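Local coordinates for lipase (Rhizopus chinensis, PDB 6A0W), which probably hydrolyses the ester bonds of triacylglycerols, as a class 3 fungal lipase of the alpha/beta-hydrolase superfamily, at residues E32-I41 with P256-S264. Residues are numbered along the deposited sequence; the frame is centred on the assembly and turned at random.
Sequences EVVTATAAQI and PADVQICTS. With SO4 (sulfate ion), chain B.
An antiparallel strand pair forms one margin of the central sheet, where Val34 of edge strand 33-35 meets Ile261 of strand 258-262. The two residues bond twice through the backbone, with Val34 N to Ile261 O at 2.9 Å and Ile261 N to Val34 O at 2.7 Å. Ala36 N continues the ladder to Val259 O. At the other end Glu32 O takes two bonds from Thr263. The backbone N arrives nearly straight on, whereas OG1, 3.0 Å from Glu32 O, sits above the carbonyl plane. A water also donates to Glu32 O and accepts from Ser264 N.

On the face carrying Val33, Thr35, Gln260 and Cys262, the Gln260 chain bends at chi2 (-55°), which carries its amide across to Thr35. Gln260 NE2 donates to Thr35 OG1 at 2.8 Å and to Asp258 OD1 at 3.0 Å. Both acceptors lie close to the amide plane, so the two bonds restrain its rotation. Val33 CG2 touches Cys262 SG, whose disulfide to Cys271 ties this strand to the following loop.

In this alpha/beta-hydrolase fold, strand 258-262 lies between strands 33-35 and 248-252, so a strand from early in the chain borders one from late in it. On the other face Val34 and Ile261 stand side by side. Ile261 CD1 packs on Ala36 CB at 3.7 Å and touches the Gln40 amide, about equally far from its carbon, oxygen and nitrogen. Helix 38-53 begins with a capping box: Gln40 N donates to Thr37 OG1, and Thr37 N to a lone pair of Gln40 OE1. Gln40 NE2 donates to O3 of a sulfate ion, probably from the crystallisation liquor. The next residue, Ile41, meets Val259 tip to tip, with CD1 of Ile41 3.6 Å from CG2 of Val259.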
ATOM      1  N   GLU A  32       6.288  15.176 -14.775  1.00 61.51           N
ATOM      2  CA  GLU A  32       6.228  16.416 -14.032  1.00 60.04           C
ATOM      3  C   GLU A  32       5.776  16.193 -12.578  1.00 58.89           C
ATOM      4  O   GLU A  32       5.335  15.112 -12.192  1.00 54.55           O
ATOM      5  CB  GLU A  32       5.287  17.387 -14.729  1.00 55.35           C
ATOM      6  CG  GLU A  32       3.880  16.835 -14.881  1.00 62.45           C
ATOM      7  CD  GLU A  32       2.871  17.535 -13.990  1.00 95.43           C
ATOM      8  OE1 GLU A  32       3.233  17.874 -12.841  1.00126.58           O
ATOM      9  OE2 GLU A  32       1.699  17.701 -14.407  1.00101.62           O
ATOM     10  N   VAL A  33       5.876  17.258 -11.792  1.00 41.62           N
ATOM     11  CA  VAL A  33       5.762  17.219 -10.334  1.00 44.76           C
ATOM     12  C   VAL A  33       4.850  18.337  -9.896  1.00 40.93           C
ATOM     13  O   VAL A  33       5.166  19.502 -10.083  1.00 48.27           O
ATOM     14  CB  VAL A  33       7.135  17.450  -9.693  1.00 41.06           C
ATOM     15  CG1 VAL A  33       7.001  17.518  -8.179  1.00 46.44           C
ATOM     16  CG2 VAL A  33       8.093  16.362 -10.153  1.00 43.25           C
ATOM     17  N   VAL A  34       3.749  17.999  -9.265  1.00 38.15           N
ATOM     18  CA  VAL A  34       2.770  18.998  -8.909  1.00 38.19           C
ATOM     19  C   VAL A  34       2.441  18.818  -7.440  1.00 44.89           C
ATOM     20  O   VAL A  34       2.379  17.686  -6.924  1.00 37.06           O
ATOM     21  CB  VAL A  34       1.499  18.828  -9.778  1.00 43.95           C
ATOM     22  CG1 VAL A  34       0.779  17.542  -9.444  1.00 51.84           C
ATOM     23  CG2 VAL A  34       0.543  19.978  -9.590  1.00 45.95           C
ATOM     24  N   THR A  35       2.121  19.927  -6.787  1.00 32.66           N
ATOM     25  CA  THR A  35       1.809  19.918  -5.384  1.00 33.11           C
ATOM     26  C   THR A  35       0.404  19.357  -5.265  1.00 35.22           C
ATOM     27  O   THR A  35      -0.474  19.735  -6.022  1.00 33.11           O
ATOM     28  CB  THR A  35       1.957  21.344  -4.789  1.00 31.26           C
ATOM     29  OG1 THR A  35       3.339  21.702  -4.868  1.00 35.79           O
ATOM     30  CG2 THR A  35       1.505  21.383  -3.349  1.00 33.66           C
ATOM     31  N   ALA A  36       0.180  18.457  -4.306  1.00 29.80           N
ATOM     32  CA  ALA A  36      -1.152  17.897  -4.112  1.00 29.28           C
ATOM     33  C   ALA A  36      -2.080  18.959  -3.540  1.00 35.78           C
ATOM     34  O   ALA A  36      -1.713  19.710  -2.646  1.00 34.16           O
ATOM     35  CB  ALA A  36      -1.102  16.679  -3.187  1.00 32.48           C
ATOM     36  N   THR A  37      -3.289  19.023  -4.060  1.00 36.07           N
ATOM     37  CA  THR A  37      -4.295  19.839  -3.441  1.00 39.52           C
ATOM     38  C   THR A  37      -4.749  19.293  -2.100  1.00 50.18           C
ATOM     39  O   THR A  37      -4.604  18.101  -1.802  1.00 35.09           O
ATOM     40  CB  THR A  37      -5.535  19.930  -4.330  1.00 44.28           C
ATOM     41  OG1 THR A  37      -6.182  18.650  -4.361  1.00 37.54           O
ATOM     42  CG2 THR A  37      -5.152  20.428  -5.753  1.00 42.26           C
ATOM     43  N   ALA A  38      -5.383  20.183  -1.339  1.00 43.28           N
ATOM     44  CA  ALA A  38      -5.953  19.848  -0.054  1.00 50.04           C
ATOM     45  C   ALA A  38      -6.881  18.663  -0.208  1.00 45.30           C
ATOM     46  O   ALA A  38      -6.925  17.783   0.654  1.00 37.74           O
ATOM     47  CB  ALA A  38      -6.722  21.039   0.515  1.00 47.87           C
ATOM     48  N   ALA A  39      -7.736  18.737  -1.216  1.00 39.42           N
ATOM     49  CA  ALA A  39      -8.696  17.653  -1.478  1.00 42.51           C
ATOM     50  C   ALA A  39      -8.010  16.287  -1.715  1.00 36.57           C
ATOM     51  O   ALA A  39      -8.482  15.294  -1.187  1.00 37.20           O
ATOM     52  CB  ALA A  39      -9.585  17.993  -2.667  1.00 44.23           C
ATOM     53  N   GLN A  40      -6.952  16.259  -2.529  1.00 31.88           N
ATOM     54  CA  GLN A  40      -6.175  15.044  -2.791  1.00 32.65           C
ATOM     55  C   GLN A  40      -5.507  14.525  -1.530  1.00 37.55           C
ATOM     56  O   GLN A  40      -5.649  13.355  -1.194  1.00 32.67           O
ATOM     57  CB  GLN A  40      -5.115  15.272  -3.862  1.00 32.16           C
ATOM     58  CG  GLN A  40      -5.677  15.499  -5.257  1.00 34.08           C
ATOM     59  CD  GLN A  40      -4.626  15.931  -6.251  1.00 41.59           C
ATOM     60  OE1 GLN A  40      -3.884  16.888  -6.030  1.00 36.49           O
ATOM     61  NE2 GLN A  40      -4.500  15.163  -7.332  1.00 42.74           N
ATOM     62  N   ILE A  41      -4.942  15.434  -0.741  1.00 34.17           N
ATOM     63  CA  ILE A  41      -4.339  15.067   0.546  1.00 33.34           C
ATOM     64  C   ILE A  41      -5.386  14.444   1.461  1.00 33.70           C
ATOM     65  O   ILE A  41      -5.126  13.459   2.154  1.00 33.91           O
ATOM     66  CB  ILE A  41      -3.632  16.287   1.218  1.00 31.84           C
ATOM     67  CG1 ILE A  41      -2.359  16.639   0.459  1.00 34.54           C
ATOM     68  CG2 ILE A  41      -3.309  16.054   2.694  1.00 29.64           C
ATOM     69  CD1 ILE A  41      -1.846  18.022   0.785  1.00 40.23           C
ATOM     70  N   PRO A 256       1.329  20.259   6.965  1.00 33.90           N
ATOM     71  CA  PRO A 256       0.151  19.628   6.340  1.00 31.85           C
ATOM     72  C   PRO A 256       0.036  19.794   4.813  1.00 36.26           C
ATOM     73  O   PRO A 256      -0.908  19.254   4.242  1.00 36.69           O
ATOM     74  CB  PRO A 256      -1.034  20.348   6.997  1.00 31.80           C
ATOM     75  CG  PRO A 256      -0.463  21.694   7.369  1.00 40.94           C
ATOM     76  CD  PRO A 256       1.028  21.582   7.529  1.00 37.53           C
ATOM     77  N   ALA A 257       0.848  20.643   4.180  1.00 33.43           N
ATOM     78  CA  ALA A 257       0.545  21.022   2.796  1.00 34.04           C
ATOM     79  C   ALA A 257       1.618  20.626   1.787  1.00 30.95           C
ATOM     80  O   ALA A 257       1.375  20.689   0.574  1.00 29.26           O
ATOM     81  CB  ALA A 257       0.253  22.505   2.708  1.00 36.56           C
ATOM     82  N   ASP A 258       2.835  20.320   2.247  1.00 29.55           N
ATOM     83  CA  ASP A 258       3.909  20.053   1.290  1.00 31.52           C
ATOM     84  C   ASP A 258       3.905  18.555   0.963  1.00 34.49           C
ATOM     85  O   ASP A 258       4.770  17.818   1.414  1.00 30.94           O
ATOM     86  CB  ASP A 258       5.277  20.541   1.777  1.00 32.12           C
ATOM     87  CG  ASP A 258       6.345  20.414   0.723  1.00 35.07           C
ATOM     88  OD1 ASP A 258       5.966  20.142  -0.425  1.00 37.58           O
ATOM     89  OD2 ASP A 258       7.558  20.598   1.012  1.00 32.01           O
ATOM     90  N   VAL A 259       2.905  18.126   0.185  1.00 33.48           N
ATOM     91  CA  VAL A 259       2.848  16.779  -0.400  1.00 30.93           C
ATOM     92  C   VAL A 259       3.001  16.871  -1.908  1.00 28.10           C
ATOM     93  O   VAL A 259       2.218  17.544  -2.558  1.00 30.45           O
ATOM     94  CB  VAL A 259       1.501  16.117  -0.087  1.00 33.52           C
ATOM     95  CG1 VAL A 259       1.499  14.669  -0.588  1.00 31.23           C
ATOM     96  CG2 VAL A 259       1.213  16.148   1.421  1.00 30.17           C
ATOM     97  N   GLN A 260       4.053  16.289  -2.462  1.00 29.26           N
ATOM     98  CA  GLN A 260       4.344  16.452  -3.887  1.00 30.36           C
ATOM     99  C   GLN A 260       3.931  15.189  -4.665  1.00 39.70           C
ATOM    100  O   GLN A 260       4.287  14.068  -4.279  1.00 35.95           O
ATOM    101  CB  GLN A 260       5.836  16.700  -4.104  1.00 34.09           C
ATOM    102  CG  GLN A 260       6.308  18.049  -3.564  1.00 42.19           C
ATOM    103  CD  GLN A 260       5.497  19.227  -4.130  1.00 44.59           C
ATOM    104  OE1 GLN A 260       5.295  19.320  -5.338  1.00 49.28           O
ATOM    105  NE2 GLN A 260       4.972  20.076  -3.260  1.00 46.70           N
ATOM    106  N   ILE A 261       3.256  15.389  -5.793  1.00 36.26           N
ATOM    107  CA  ILE A 261       2.899  14.322  -6.714  1.00 29.58           C
ATOM    108  C   ILE A 261       3.816  14.262  -7.925  1.00 35.16           C
ATOM    109  O   ILE A 261       3.902  15.184  -8.743  1.00 36.44           O
ATOM    110  CB  ILE A 261       1.422  14.407  -7.126  1.00 31.60           C
ATOM    111  CG1 ILE A 261       0.561  14.461  -5.895  1.00 26.66           C
ATOM    112  CG2 ILE A 261       1.009  13.249  -8.055  1.00 34.92           C
ATOM    113  CD1 ILE A 261      -0.936  14.541  -6.173  1.00 35.20           C
ATOM    114  N   CYS A 262       4.545  13.163  -8.039  1.00 27.77           N
ATOM    115  CA  CYS A 262       5.245  12.866  -9.263  1.00 33.47           C
ATOM    116  C   CYS A 262       4.273  12.100 -10.160  1.00 37.13           C
ATOM    117  O   CYS A 262       4.043  10.910  -9.950  1.00 34.30           O
ATOM    118  CB  CYS A 262       6.529  12.078  -8.999  1.00 36.23           C
ATOM    119  SG  CYS A 262       7.885  13.045  -8.254  1.00 45.22           S
ATOM    120  N   THR A 263       3.712  12.791 -11.156  1.00 33.33           N
ATOM    121  CA  THR A 263       2.536  12.319 -11.877  1.00 31.75           C
ATOM    122  C   THR A 263       2.834  11.158 -12.836  1.00 28.91           C
ATOM    123  O   THR A 263       1.924  10.539 -13.344  1.00 32.41           O
ATOM    124  CB  THR A 263       1.913  13.444 -12.737  1.00 33.88           C
ATOM    125  OG1 THR A 263       2.954  14.008 -13.547  1.00 31.50           O
ATOM    126  CG2 THR A 263       1.278  14.493 -11.851  1.00 37.41           C
ATOM    127  N   SER A 264       4.091  10.928 -13.150  1.00 30.24           N
ATOM    128  CA  SER A 264       4.474   9.805 -13.989  1.00 36.41           C
ATOM    129  C   SER A 264       4.099   8.462 -13.346  1.00 35.16           C
ATOM    130  O   SER A 264       4.127   8.346 -12.125  1.00 28.15           O
ATOM    131  CB  SER A 264       5.996   9.885 -14.209  1.00 42.54           C
ATOM    132  OG  SER A 264       6.575   8.643 -14.640  1.00 51.37           O
TER
HETATM  133  S   SO4 B 401      -6.394  11.956  -8.230  1.00 52.43           S
HETATM  134  O1  SO4 B 401      -5.263  11.161  -7.776  1.00 57.82           O
HETATM  135  O2  SO4 B 401      -7.279  12.287  -7.122  1.00 57.84           O
HETATM  136  O3  SO4 B 401      -5.876  13.171  -8.848  1.00 67.24           O
HETATM  137  O4  SO4 B 401      -7.146  11.209  -9.227  1.00 63.59           O
HETATM  138  O   HOH W   1       6.514  12.649 -12.456  1.00 47.78           O
HETATM  139  O   HOH W   2       5.347  21.434  -6.786  1.00 45.33           O
HETATM  140  O   HOH W   3      -1.183  21.341  -0.475  1.00 36.49           O